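Local coordinates for Poly(A) RNA polymerase protein 2 (Saccharomyces cerevisiae, PDB 3NYB) that probably adds adenosine tails to RNA as the catalytic subunit of the TRAMP surveillance complex, working together with the zinc-knuckle protein Air2, at residues Val53-Pro58 against Ala100-Lys105; Glu113-Ala116 against Pro121-Lys124; Ile190-Ser195 against Glu223-Asn228; His198-Ile203 against Leu218-Glu223; Ser249-Ile254 against Ala264-Gly269. The protein carries 1 engineered substitution. One frame throughout, in Å; residues are numbered along the deposited sequence.

Interaction 1. Residues Val53-Pro58 against Ala100-Lys105; sequences VKQLWP and ASHLKK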
# COMPACT_ATOMS: atom_id res chain seq x y z
N VAL A 53 -22.98 -1.01 -23.10
CA VAL A 53 -23.62 -2.02 -22.26
C VAL A 53 -25.14 -1.89 -22.37
O VAL A 53 -25.86 -2.87 -22.50
CB VAL A 53 -23.16 -1.91 -20.79
CG1 VAL A 53 -23.93 -2.87 -19.91
CG2 VAL A 53 -21.65 -2.17 -20.68
N LYS A 54 -25.63 -0.65 -22.33
CA LYS A 54 -27.04 -0.38 -22.54
C LYS A 54 -27.55 -1.11 -23.77
O LYS A 54 -28.67 -1.61 -23.79
CB LYS A 54 -27.27 1.12 -22.70
CG LYS A 54 -27.03 1.96 -21.44
CD LYS A 54 -27.79 1.41 -20.25
CE LYS A 54 -28.41 2.52 -19.42
NZ LYS A 54 -27.47 3.64 -19.17
N GLN A 55 -26.72 -1.19 -24.81
CA GLN A 55 -27.12 -1.84 -26.06
C GLN A 55 -27.47 -3.32 -25.91
O GLN A 55 -28.31 -3.82 -26.65
CB GLN A 55 -26.03 -1.69 -27.12
CG GLN A 55 -26.00 -0.33 -27.76
CD GLN A 55 -24.68 -0.05 -28.42
OE1 GLN A 55 -24.47 1.01 -29.00
NE2 GLN A 55 -23.76 -1.01 -28.33
N LEU A 56 -26.80 -4.01 -25.00
CA LEU A 56 -27.13 -5.41 -24.71
C LEU A 56 -28.29 -5.49 -23.72
O LEU A 56 -29.22 -6.27 -23.90
CB LEU A 56 -25.93 -6.16 -24.13
CG LEU A 56 -24.69 -6.35 -24.99
CD1 LEU A 56 -23.74 -7.33 -24.32
CD2 LEU A 56 -25.04 -6.82 -26.40
N TRP A 57 -28.20 -4.68 -22.67
CA TRP A 57 -29.15 -4.70 -21.58
C TRP A 57 -29.46 -3.26 -21.21
O TRP A 57 -28.75 -2.66 -20.41
CB TRP A 57 -28.55 -5.41 -20.37
CG TRP A 57 -27.95 -6.74 -20.71
CD1 TRP A 57 -28.63 -7.88 -21.03
CD2 TRP A 57 -26.57 -7.08 -20.76
NE1 TRP A 57 -27.76 -8.91 -21.28
CE2 TRP A 57 -26.46 -8.43 -21.12
CE3 TRP A 57 -25.38 -6.37 -20.54
CZ2 TRP A 57 -25.26 -9.11 -21.27
CZ3 TRP A 57 -24.17 -7.03 -20.68
CH2 TRP A 57 -24.12 -8.38 -21.04
N PRO A 58 -30.53 -2.70 -21.80
CA PRO A 58 -30.91 -1.30 -21.59
C PRO A 58 -31.21 -0.97 -20.12
O PRO A 58 -31.22 0.21 -19.75
CB PRO A 58 -32.17 -1.14 -22.45
CG PRO A 58 -32.60 -2.54 -22.76
CD PRO A 58 -31.34 -3.31 -22.87
N ALA A 100 -18.00 -9.39 -24.08
CA ALA A 100 -16.72 -9.48 -24.77
C ALA A 100 -16.92 -9.48 -26.27
O ALA A 100 -16.43 -8.60 -26.97
CB ALA A 100 -15.96 -10.73 -24.34
N SER A 101 -17.64 -10.49 -26.75
CA SER A 101 -17.94 -10.58 -28.17
C SER A 101 -18.39 -9.23 -28.72
O SER A 101 -17.99 -8.82 -29.80
CB SER A 101 -19.02 -11.63 -28.40
OG SER A 101 -18.81 -12.29 -29.61
N HIS A 102 -19.21 -8.53 -27.94
CA HIS A 102 -19.82 -7.26 -28.37
C HIS A 102 -18.81 -6.10 -28.38
O HIS A 102 -18.78 -5.29 -29.31
CB HIS A 102 -21.03 -6.95 -27.48
CG HIS A 102 -21.76 -5.70 -27.84
ND1 HIS A 102 -22.03 -4.71 -26.91
CD2 HIS A 102 -22.30 -5.28 -29.01
CE1 HIS A 102 -22.70 -3.73 -27.50
NE2 HIS A 102 -22.87 -4.05 -28.77
N LEU A 103 -17.99 -6.02 -27.34
CA LEU A 103 -16.96 -5.00 -27.27
C LEU A 103 -16.02 -5.08 -28.47
O LEU A 103 -15.71 -4.06 -29.10
CB LEU A 103 -16.17 -5.13 -25.96
CG LEU A 103 -16.59 -4.23 -24.80
CD1 LEU A 103 -17.97 -3.66 -25.06
CD2 LEU A 103 -16.52 -4.94 -23.45
N LYS A 104 -15.58 -6.29 -28.79
CA LYS A 104 -14.65 -6.53 -29.88
C LYS A 104 -15.25 -6.04 -31.19
O LYS A 104 -14.62 -5.31 -31.95
CB LYS A 104 -14.34 -8.02 -30.00
CG LYS A 104 -14.02 -8.73 -28.70
CD LYS A 104 -12.54 -9.11 -28.59
CE LYS A 104 -12.25 -10.48 -29.17
NZ LYS A 104 -10.78 -10.79 -29.23
N LYS A 105 -16.49 -6.45 -31.42
CA LYS A 105 -17.23 -6.11 -32.63
C LYS A 105 -17.43 -4.60 -32.79
O LYS A 105 -17.22 -4.04 -33.87
CB LYS A 105 -18.57 -6.85 -32.60
CG LYS A 105 -19.45 -6.65 -33.83
CD LYS A 105 -19.94 -7.99 -34.38
CE LYS A 105 -20.85 -7.82 -35.61
NZ LYS A 105 -22.26 -7.48 -35.26

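Interaction 2. Residues Glu113-Ala116 against Pro121-Lys124; sequences EVVA and PIIK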
# COMPACT_ATOMS: atom_id res chain seq x y z
N GLU A 113 -9.53 -10.43 -22.05
CA GLU A 113 -9.17 -11.57 -21.22
C GLU A 113 -10.12 -11.77 -20.05
O GLU A 113 -10.38 -10.85 -19.28
CB GLU A 113 -7.74 -11.41 -20.71
CG GLU A 113 -7.29 -12.52 -19.80
CD GLU A 113 -5.87 -12.32 -19.32
OE1 GLU A 113 -5.36 -11.19 -19.46
OE2 GLU A 113 -5.28 -13.30 -18.80
N VAL A 114 -10.64 -12.99 -19.93
CA VAL A 114 -11.38 -13.40 -18.74
C VAL A 114 -10.44 -13.79 -17.59
O VAL A 114 -9.48 -14.54 -17.78
CB VAL A 114 -12.32 -14.58 -19.04
CG1 VAL A 114 -12.70 -15.27 -17.75
CG2 VAL A 114 -13.56 -14.11 -19.77
N VAL A 115 -10.71 -13.26 -16.40
CA VAL A 115 -9.92 -13.59 -15.22
C VAL A 115 -10.84 -13.64 -14.00
O VAL A 115 -12.05 -13.47 -14.12
CB VAL A 115 -8.81 -12.56 -14.95
CG1 VAL A 115 -8.14 -12.16 -16.25
CG2 VAL A 115 -9.38 -11.34 -14.26
N ALA A 116 -10.26 -13.84 -12.83
CA ALA A 116 -11.05 -13.94 -11.61
C ALA A 116 -10.38 -13.28 -10.42
O ALA A 116 -9.22 -13.56 -10.11
CB ALA A 116 -11.36 -15.40 -11.30
N PRO A 121 -15.82 -13.46 -11.48
CA PRO A 121 -15.28 -13.49 -12.85
C PRO A 121 -15.21 -12.09 -13.43
O PRO A 121 -16.16 -11.32 -13.27
CB PRO A 121 -16.30 -14.34 -13.61
CG PRO A 121 -17.56 -14.20 -12.85
CD PRO A 121 -17.23 -13.86 -11.42
N ILE A 122 -14.11 -11.78 -14.10
CA ILE A 122 -13.84 -10.43 -14.57
C ILE A 122 -13.35 -10.40 -16.01
O ILE A 122 -12.69 -11.33 -16.48
CB ILE A 122 -12.80 -9.75 -13.68
CG1 ILE A 122 -13.36 -9.54 -12.28
CG2 ILE A 122 -12.36 -8.42 -14.27
CD1 ILE A 122 -12.31 -9.11 -11.29
N ILE A 123 -13.67 -9.33 -16.72
CA ILE A 123 -13.27 -9.15 -18.11
C ILE A 123 -12.33 -7.94 -18.20
O ILE A 123 -12.69 -6.81 -17.83
CB ILE A 123 -14.53 -8.97 -18.99
CG1 ILE A 123 -14.16 -8.75 -20.44
CG2 ILE A 123 -15.37 -7.79 -18.53
CD1 ILE A 123 -15.25 -8.00 -21.18
N LYS A 124 -11.10 -8.17 -18.66
CA LYS A 124 -10.12 -7.09 -18.79
C LYS A 124 -9.90 -6.75 -20.25
O LYS A 124 -9.87 -7.64 -21.09
CB LYS A 124 -8.77 -7.50 -18.19
CG LYS A 124 -8.82 -7.90 -16.74
CD LYS A 124 -7.54 -8.62 -16.34
CE LYS A 124 -6.32 -7.72 -16.48
NZ LYS A 124 -5.07 -8.39 -16.02

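Interaction 3. Residues Ile190-Ser195 against Glu223-Asn228; sequences ICLVFS and ELYGKN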
# COMPACT_ATOMS: atom_id res chain seq x y z
N ILE A 190 -3.43 -1.33 2.10
CA ILE A 190 -4.06 -0.23 2.82
C ILE A 190 -4.06 -0.51 4.31
O ILE A 190 -3.70 0.36 5.12
CB ILE A 190 -5.50 -0.02 2.37
CG1 ILE A 190 -5.54 0.16 0.85
CG2 ILE A 190 -6.10 1.17 3.06
CD1 ILE A 190 -6.93 0.48 0.32
N CYS A 191 -4.45 -1.73 4.68
CA CYS A 191 -4.45 -2.14 6.08
C CYS A 191 -3.11 -1.92 6.77
O CYS A 191 -3.04 -1.26 7.81
CB CYS A 191 -4.87 -3.60 6.22
SG CYS A 191 -4.99 -4.11 7.93
N LEU A 192 -2.04 -2.46 6.19
CA LEU A 192 -0.71 -2.36 6.79
C LEU A 192 -0.31 -0.93 7.09
O LEU A 192 0.14 -0.62 8.18
CB LEU A 192 0.34 -2.98 5.88
CG LEU A 192 0.23 -4.46 5.56
CD1 LEU A 192 1.30 -4.83 4.54
CD2 LEU A 192 0.35 -5.31 6.82
N VAL A 193 -0.48 -0.06 6.10
CA VAL A 193 -0.14 1.34 6.27
C VAL A 193 -1.02 1.94 7.35
O VAL A 193 -0.54 2.58 8.27
CB VAL A 193 -0.35 2.10 4.96
CG1 VAL A 193 0.09 3.55 5.10
CG2 VAL A 193 0.43 1.44 3.87
N PHE A 194 -2.33 1.71 7.23
CA PHE A 194 -3.27 2.28 8.18
C PHE A 194 -2.90 1.90 9.61
O PHE A 194 -2.76 2.76 10.47
CB PHE A 194 -4.69 1.81 7.86
CG PHE A 194 -5.68 2.13 8.93
CD1 PHE A 194 -5.87 3.44 9.36
CD2 PHE A 194 -6.44 1.13 9.51
CE1 PHE A 194 -6.79 3.74 10.34
CE2 PHE A 194 -7.36 1.41 10.49
CZ PHE A 194 -7.54 2.72 10.91
N SER A 195 -2.72 0.60 9.84
CA SER A 195 -2.34 0.11 11.14
C SER A 195 -1.10 0.86 11.62
O SER A 195 -1.13 1.54 12.65
CB SER A 195 -2.06 -1.38 11.08
OG SER A 195 -1.22 -1.78 12.15
N GLU A 223 10.59 -0.47 7.69
CA GLU A 223 11.36 -1.00 8.81
C GLU A 223 10.49 -1.93 9.64
O GLU A 223 10.91 -3.03 10.01
CB GLU A 223 11.84 0.15 9.69
CG GLU A 223 12.55 -0.28 10.94
CD GLU A 223 12.90 0.88 11.83
OE1 GLU A 223 14.09 1.04 12.16
OE2 GLU A 223 11.97 1.65 12.18
N LEU A 224 9.27 -1.50 9.92
CA LEU A 224 8.35 -2.31 10.68
C LEU A 224 8.08 -3.61 9.95
O LEU A 224 8.34 -4.69 10.46
CB LEU A 224 7.05 -1.55 10.93
CG LEU A 224 6.06 -2.24 11.87
CD1 LEU A 224 5.22 -3.24 11.13
CD2 LEU A 224 6.80 -2.92 13.01
N TYR A 225 7.57 -3.49 8.73
CA TYR A 225 7.09 -4.65 7.98
C TYR A 225 8.20 -5.37 7.22
O TYR A 225 7.96 -6.40 6.59
CB TYR A 225 5.98 -4.24 7.01
CG TYR A 225 4.74 -3.74 7.70
CD1 TYR A 225 4.02 -4.57 8.55
CD2 TYR A 225 4.28 -2.45 7.51
CE1 TYR A 225 2.87 -4.12 9.18
CE2 TYR A 225 3.14 -1.99 8.14
CZ TYR A 225 2.44 -2.84 8.98
OH TYR A 225 1.30 -2.40 9.61
N GLY A 226 9.41 -4.84 7.28
CA GLY A 226 10.52 -5.48 6.61
C GLY A 226 11.48 -6.19 7.55
O GLY A 226 12.13 -7.16 7.16
N LYS A 227 11.55 -5.73 8.80
CA LYS A 227 12.59 -6.21 9.72
C LYS A 227 12.09 -6.75 11.05
O LYS A 227 12.75 -7.58 11.66
CB LYS A 227 13.60 -5.09 9.98
CG LYS A 227 14.46 -4.76 8.76
CD LYS A 227 15.19 -3.42 8.92
CE LYS A 227 16.24 -3.46 10.02
NZ LYS A 227 16.70 -2.08 10.39
N ASN A 228 10.91 -6.31 11.50
CA ASN A 228 10.50 -6.58 12.87
C ASN A 228 9.17 -7.30 13.04
O ASN A 228 8.97 -7.97 14.05
CB ASN A 228 10.44 -5.28 13.66
CG ASN A 228 11.69 -4.46 13.52
OD1 ASN A 228 12.80 -4.99 13.62
ND2 ASN A 228 11.53 -3.18 13.26

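Interaction 4. Residues His198-Ile203 against Leu218-Glu223; sequences HMHPRI and LIEFFE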
# COMPACT_ATOMS: atom_id res chain seq x y z
N HIS A 198 -1.64 4.46 12.63
CA HIS A 198 -2.49 4.69 13.79
C HIS A 198 -1.91 4.25 15.11
O HIS A 198 -2.35 4.70 16.17
CB HIS A 198 -3.88 4.09 13.58
CG HIS A 198 -4.93 5.10 13.30
ND1 HIS A 198 -4.67 6.29 12.63
CD2 HIS A 198 -6.25 5.14 13.59
CE1 HIS A 198 -5.77 6.99 12.52
NE2 HIS A 198 -6.76 6.32 13.10
N MET A 199 -0.91 3.37 15.08
CA MET A 199 -0.29 2.96 16.33
C MET A 199 1.21 3.25 16.40
O MET A 199 1.98 2.48 16.96
CB MET A 199 -0.58 1.50 16.65
CG MET A 199 -0.26 0.54 15.55
SD MET A 199 -0.67 -1.13 16.08
CE MET A 199 0.50 -1.33 17.42
N HIS A 200 1.61 4.38 15.85
CA HIS A 200 3.00 4.80 15.89
C HIS A 200 3.16 5.75 17.08
O HIS A 200 2.39 6.70 17.21
CB HIS A 200 3.35 5.50 14.58
CG HIS A 200 4.74 6.06 14.54
ND1 HIS A 200 5.13 7.14 15.29
CD2 HIS A 200 5.82 5.70 13.80
CE1 HIS A 200 6.40 7.42 15.03
NE2 HIS A 200 6.84 6.56 14.13
N PRO A 201 4.15 5.47 17.94
CA PRO A 201 4.39 6.19 19.21
C PRO A 201 4.16 7.70 19.12
O PRO A 201 3.54 8.29 20.00
CB PRO A 201 5.86 5.88 19.49
CG PRO A 201 6.07 4.54 18.89
CD PRO A 201 5.17 4.45 17.68
N ARG A 202 4.66 8.32 18.05
CA ARG A 202 4.58 9.77 17.92
C ARG A 202 3.23 10.18 17.37
O ARG A 202 2.90 11.37 17.35
CB ARG A 202 5.67 10.28 16.98
CG ARG A 202 7.07 9.88 17.40
CD ARG A 202 7.49 10.63 18.65
NE ARG A 202 8.93 10.56 18.86
CZ ARG A 202 9.63 11.51 19.47
NH1 ARG A 202 9.02 12.60 19.92
NH2 ARG A 202 10.94 11.36 19.63
N ILE A 203 2.45 9.20 16.93
CA ILE A 203 1.17 9.47 16.30
C ILE A 203 -0.02 9.28 17.23
O ILE A 203 -0.94 10.10 17.25
CB ILE A 203 0.97 8.63 15.03
CG1 ILE A 203 1.88 9.15 13.91
CG2 ILE A 203 -0.49 8.64 14.60
CD1 ILE A 203 1.94 8.24 12.71
N LEU A 218 7.62 6.73 5.99
CA LEU A 218 7.85 5.85 4.86
C LEU A 218 8.95 4.87 5.21
O LEU A 218 8.77 3.65 5.13
CB LEU A 218 8.22 6.65 3.62
CG LEU A 218 8.05 6.01 2.22
CD1 LEU A 218 9.35 5.91 1.49
CD2 LEU A 218 7.34 4.67 2.27
N ILE A 219 10.08 5.40 5.62
CA ILE A 219 11.18 4.55 6.04
C ILE A 219 10.73 3.60 7.15
O ILE A 219 10.88 2.39 7.02
CB ILE A 219 12.38 5.38 6.50
CG1 ILE A 219 13.04 6.03 5.28
CG2 ILE A 219 13.36 4.51 7.23
CD1 ILE A 219 14.23 6.86 5.63
N GLU A 220 10.15 4.15 8.21
CA GLU A 220 9.72 3.34 9.34
C GLU A 220 8.66 2.30 8.97
O GLU A 220 8.55 1.25 9.60
CB GLU A 220 9.25 4.22 10.49
CG GLU A 220 10.33 5.16 11.01
CD GLU A 220 9.81 6.18 12.00
OE1 GLU A 220 8.59 6.27 12.19
OE2 GLU A 220 10.65 6.89 12.60
N PHE A 221 7.87 2.58 7.94
CA PHE A 221 6.92 1.59 7.47
C PHE A 221 7.66 0.36 6.93
O PHE A 221 7.30 -0.77 7.23
CB PHE A 221 6.00 2.17 6.40
CG PHE A 221 5.21 1.13 5.64
CD1 PHE A 221 3.93 0.80 6.03
CD2 PHE A 221 5.75 0.49 4.54
CE1 PHE A 221 3.19 -0.16 5.33
CE2 PHE A 221 5.02 -0.47 3.85
CZ PHE A 221 3.75 -0.79 4.24
N PHE A 222 8.68 0.59 6.12
CA PHE A 222 9.45 -0.52 5.57
C PHE A 222 10.27 -1.22 6.65
O PHE A 222 10.60 -2.40 6.53
CB PHE A 222 10.38 -0.04 4.45
CG PHE A 222 9.65 0.38 3.20
CD1 PHE A 222 8.75 -0.48 2.59
CD2 PHE A 222 9.87 1.62 2.64
CE1 PHE A 222 8.08 -0.10 1.45
CE2 PHE A 222 9.21 2.01 1.51
CZ PHE A 222 8.31 1.15 0.91
N GLU A 223 10.59 -0.47 7.69
CA GLU A 223 11.36 -1.00 8.81
C GLU A 223 10.49 -1.93 9.64
O GLU A 223 10.91 -3.03 10.01
CB GLU A 223 11.84 0.15 9.69
CG GLU A 223 12.55 -0.28 10.94
CD GLU A 223 12.90 0.88 11.83
OE1 GLU A 223 14.09 1.04 12.16
OE2 GLU A 223 11.97 1.65 12.18

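Interaction 5. Residues Ser249-Ile254 against Ala264-Gly269; sequences STWSAI and AIQDPG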
# COMPACT_ATOMS: atom_id res chain seq x y z
N SER A 249 -2.26 -17.67 17.90
CA SER A 249 -2.70 -18.75 18.78
C SER A 249 -4.11 -18.55 19.34
O SER A 249 -4.77 -19.52 19.71
CB SER A 249 -1.70 -18.93 19.92
OG SER A 249 -1.19 -17.67 20.33
N THR A 250 -4.57 -17.30 19.40
CA THR A 250 -5.90 -17.00 19.91
C THR A 250 -6.96 -17.06 18.81
O THR A 250 -8.15 -17.21 19.09
CB THR A 250 -5.96 -15.60 20.58
OG1 THR A 250 -6.13 -14.59 19.59
CG2 THR A 250 -4.69 -15.33 21.38
N TRP A 251 -6.53 -16.94 17.56
CA TRP A 251 -7.45 -17.03 16.43
C TRP A 251 -7.72 -18.49 16.14
O TRP A 251 -7.04 -19.10 15.32
CB TRP A 251 -6.89 -16.34 15.18
CG TRP A 251 -7.95 -15.97 14.18
CD1 TRP A 251 -9.24 -16.39 14.15
CD2 TRP A 251 -7.78 -15.10 13.04
NE1 TRP A 251 -9.90 -15.84 13.08
CE2 TRP A 251 -9.04 -15.06 12.39
CE3 TRP A 251 -6.71 -14.38 12.52
CZ2 TRP A 251 -9.23 -14.29 11.23
CZ3 TRP A 251 -6.92 -13.63 11.37
CH2 TRP A 251 -8.16 -13.59 10.74
N SER A 252 -8.70 -19.05 16.84
CA SER A 252 -9.00 -20.47 16.74
C SER A 252 -9.61 -20.83 15.39
O SER A 252 -9.42 -21.94 14.88
CB SER A 252 -9.93 -20.89 17.88
OG SER A 252 -9.48 -20.37 19.12
N ALA A 253 -10.35 -19.89 14.82
CA ALA A 253 -11.04 -20.11 13.55
C ALA A 253 -10.14 -20.72 12.47
O ALA A 253 -10.62 -21.40 11.56
CB ALA A 253 -11.67 -18.81 13.06
N ILE A 254 -8.83 -20.50 12.58
CA ILE A 254 -7.89 -20.94 11.55
C ILE A 254 -6.65 -21.63 12.11
O ILE A 254 -5.70 -21.89 11.37
CB ILE A 254 -7.42 -19.76 10.69
CG1 ILE A 254 -6.66 -18.75 11.55
CG2 ILE A 254 -8.61 -19.09 10.00
CD1 ILE A 254 -6.49 -17.40 10.90
N ALA A 264 -1.46 -12.54 8.08
CA ALA A 264 -2.81 -12.81 8.57
C ALA A 264 -3.51 -11.52 8.96
O ALA A 264 -3.19 -10.89 9.96
CB ALA A 264 -2.77 -13.74 9.75
N ILE A 265 -4.48 -11.14 8.14
CA ILE A 265 -5.27 -9.95 8.39
C ILE A 265 -6.73 -10.36 8.42
O ILE A 265 -7.21 -11.03 7.51
CB ILE A 265 -5.04 -8.88 7.30
CG1 ILE A 265 -3.62 -8.34 7.38
CG2 ILE A 265 -6.01 -7.74 7.44
CD1 ILE A 265 -3.25 -7.47 6.21
N GLN A 266 -7.42 -9.97 9.49
CA GLN A 266 -8.80 -10.39 9.71
C GLN A 266 -9.76 -9.83 8.66
O GLN A 266 -9.85 -8.61 8.48
CB GLN A 266 -9.26 -9.98 11.10
CG GLN A 266 -10.51 -10.69 11.57
CD GLN A 266 -10.65 -10.66 13.08
OE1 GLN A 266 -10.67 -9.59 13.69
NE2 GLN A 266 -10.76 -11.85 13.68
N ASP A 267 -10.46 -10.72 7.97
CA ASP A 267 -11.42 -10.32 6.94
C ASP A 267 -12.55 -9.51 7.57
O ASP A 267 -13.25 -10.00 8.44
CB ASP A 267 -11.98 -11.56 6.24
CG ASP A 267 -12.74 -11.21 4.97
OD1 ASP A 267 -13.04 -10.01 4.76
OD2 ASP A 267 -13.04 -12.14 4.18
N PRO A 268 -12.72 -8.25 7.12
CA PRO A 268 -13.71 -7.36 7.72
C PRO A 268 -15.14 -7.85 7.60
O PRO A 268 -15.99 -7.42 8.36
CB PRO A 268 -13.56 -6.07 6.91
CG PRO A 268 -12.21 -6.12 6.37
CD PRO A 268 -11.92 -7.57 6.10
N GLY A 269 -15.41 -8.73 6.63
CA GLY A 269 -16.76 -9.20 6.39
C GLY A 269 -16.95 -10.59 6.94
O GLY A 269 -18.03 -11.17 6.89

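Interaction 1. Residues Val53-Pro58 against Ala100-Lys105
Leu-56 lies against His-102, the residue that helix 92-105 offers to the chain of segment 53-58. The close part of the contact is on the ring face: Leu-56 CD2 stands 3.8 Å from the centroid of the His-102 ring and only 15° off its normal, a CH-pi contact. Leu-56 CG, the fork of the side chain, lies 3.7 Å from His-102 ND1. With CG of His-102 anti to its backbone nitrogen (chi1 -179°), the imidazole is carried straight out from its helix to meet the leucine, and leucine and histidine run alongside one another, pointing opposite ways. Leucine suits the place because its branched end can set a methyl group on the face of a ring, while its CB covers the indole of Trp-57 in its own segment.

The looser, solvent side belongs to Gln-55, an exposed residue. Its amide nitrogen NE2 comes up at the edge of the imidazole, near the ring plane and 3.2 Å from His-102 NE2, with amide and ring planes turned 74° apart. The other end of the amide, OE1, makes a weak hydrogen bond with Lys-106, just beyond helix 92-105. Leu-103, the next residue on that helix, packs instead on Ile-123 and Phe-125 of the palm sheet, so the helix presents its histidine at the surface and its leucine to the core.

The main attraction is therefore dispersive, and the face contact probably depends little on whether the imidazole is protonated; the polar edge at Gln-55 adds electrostatics that water can readily modulate.

Interaction 2. Residues Glu113-Ala116 against Pro121-Lys124
Val-115 sits between two side chains of the partner strand, and its two methyl groups divide the work. CG2 points at the side-chain root of its bridge partner, 3.8 Å from Ile-122 CB, the two side chains meeting at a slant. CG1 touches the aliphatic part of the diagonal neighbour, 3.6 Å from Lys-124 CD, and here valine and lysine cross at about a right angle. The lysine side chain bends about CG-CD (chi3 63°), at the carbon that touches the valine, which carries NZ to 4.4 Å from Glu-113 OE1: opposite charges near each other, yet beyond a salt bridge. Lysine suits this partly exposed position next to the edge strand, its methylenes packing on the valine while its ammonium lies towards Glu-113.

The opposite face carries Val-114, Ile-123, Ala-116 and Pro-121; Ile-123 and Pro-121 pack there on Leu-96 of helix 92-105. Beneath the side chains runs an antiparallel hairpin. Glu-113 and Lys-124 form one hydrogen-bonded pair, with Lys-124 N to Glu-113 O at 2.8 Å, and Val-115 and Ile-122 form the other, with Val-115 N to Ile-122 O at 2.8 Å. Pro-121, lacking an N-H, fits its non-hydrogen-bonded position opposite Ala-116.

Strand 113-116 is an outermost strand of the five-stranded palm sheet, and strand 121-127 links it to strand 132-137. Backbone bonds thus fix the register, while beta-branched residues add apolar cover and the lysine-glutamate pair contributes probably only weak, solvent-screened attraction.

Interaction 3. Residues Ile190-Ser195 against Glu223-Asn228
Tyr-225 reaches across from helix 214-228 and gives its phenol proton to the backbone of helix 186-198: OH donates to Leu-192 O at 2.6 Å. The C=O...donor angle is 119°, and the hydroxyl is tilted 22° from the carbonyl plane, so the carbonyl is approached from its flank. The same leucine also covers the ring. Its CB is 4.1 Å from the centroid of the Tyr-225 ring, a CH-pi contact over the face, and its CD2 lies 3.7 Å from Tyr-225 CE1. Tyrosine fits because it pairs an apolar plate for the leucine with one polar atom that would otherwise be costly to bury. Ser-195, one turn on, stands beside the hydroxyl, its OG 3.6 Å from Tyr-225 OH.

In the next shell, Phe-221 meets the tyrosine ring edge-to-face and Phe-289 touches its side chain, which limits how the ring can sit. The carbonyl of Tyr-225 is taken by the hydroxyl of Tyr-231, where the helix widens into a pi-type turn at 224-228.

Helix 186-198 is backed by helices 145-155 and 160-173, helix 214-228 leans on helix 282-304, and Glu-223 and Asn-228 turn to the chain of Protein AIR2.

Interaction 4. Residues His198-Ile203 against Leu218-Glu223
Glu-220 of helix 214-228 meets His-200, the one residue that touches it from segment 198-203. First in segment 218-223, Leu-218 points into the core, where it packs on helices 160-173 and 282-304, and Ile-219 lies on Trp-25 of the Protein AIR2 chain. Glu-220 follows with its chain extended, and its OE1 accepts from His-200 NE2 at 2.6 Å, with an N-H...acceptor angle of 140°. The nitrogen approaches on the syn side, 25° out of the carboxylate plane; the planes of ring and carboxylate are nearly parallel, 14° apart. The other oxygen, OE2, binds Arg-26 and Tyr-28 of the AIR2 chain, so one buried carboxylate is satisfied from both sides of the interface, and that setting probably favours its charged form.

The imidazole is itself held at its far nitrogen: His-200, an N-cap, accepts at ND1 from Arg-202 N (3.0 Å), which leaves NE2 as the donor. Histidine, with one nitrogen for each task, suits the place. Further along helix 214-228, Phe-221 packs inward on helices 186-198 and 160-173 and Phe-222 on helix 282-304, while Glu-223 bridges to Arg-26 of the AIR2 chain.

Helix 214-228 thus lies with its aromatic side on helices 160-173, 186-198 and 282-304 and its acidic side against AIR2, next to the short helix 201-204.

Interaction 5. Residues Ser249-Ile254 against Ala264-Gly269
The indole of Trp-251 is covered on both faces. Ile-254 CD1 lies 3.3 Å above the plane on one face, offset toward the rim, and Gln-266 NE2 lies 3.7 Å above it on the opposite face, again toward the rim. The amide plane stands 76° from the ring, so the glutamine meets the indole with its nitrogen rather than stacking on it. At the far end, Trp-251 CH2 comes 3.4 Å from Gln-266 CA, and the backbone carbon of Ile-265 lies at the ring edge. A chi1 of -159° swings the indole away from its own backbone N, so that the tryptophan reaches across to segment 264-269 although the backbones are well apart.

Segment 249-254 follows the hairpin of strands 234-238 and 243-247. Segment 264-269 bonds by Ala-264 and Gln-266 to Leu-236, and its Asp-267 and Pro-268 probably belong to the nucleotide recognition motif of Cid1-type polymerases. Asp-267 OD1 accepts from Gly-269 N at 3.3 Å, an Asx turn, and its OD2 is held by Asn-273. Glutamine suits its place because its methylenes pass along the indole while NE2 donates to Glu-271 O, the carbonyl that also takes a weak bond from Trp-251 NE1.

The five contacts follow one another along the chain, except that interaction 4 is nested inside the loop closed by interaction 3. Interactions 1 and 2 belong to the palm: their centres are about 16 Å apart, and helix 92-105 of the first packs on strand 121-127 of the second through Leu-103 and Ile-123. Interactions 3 and 4 share helix 214-228, with centres only about 8 Å apart, and Phe-221 links them by touching Val-193. Interaction 5 joins this helical group where Ile-265 meets Cys-191. The centres of interactions 1 and 4 are about 48 Å apart, separating a surface contact of the palm from the helix that receives Protein AIR2.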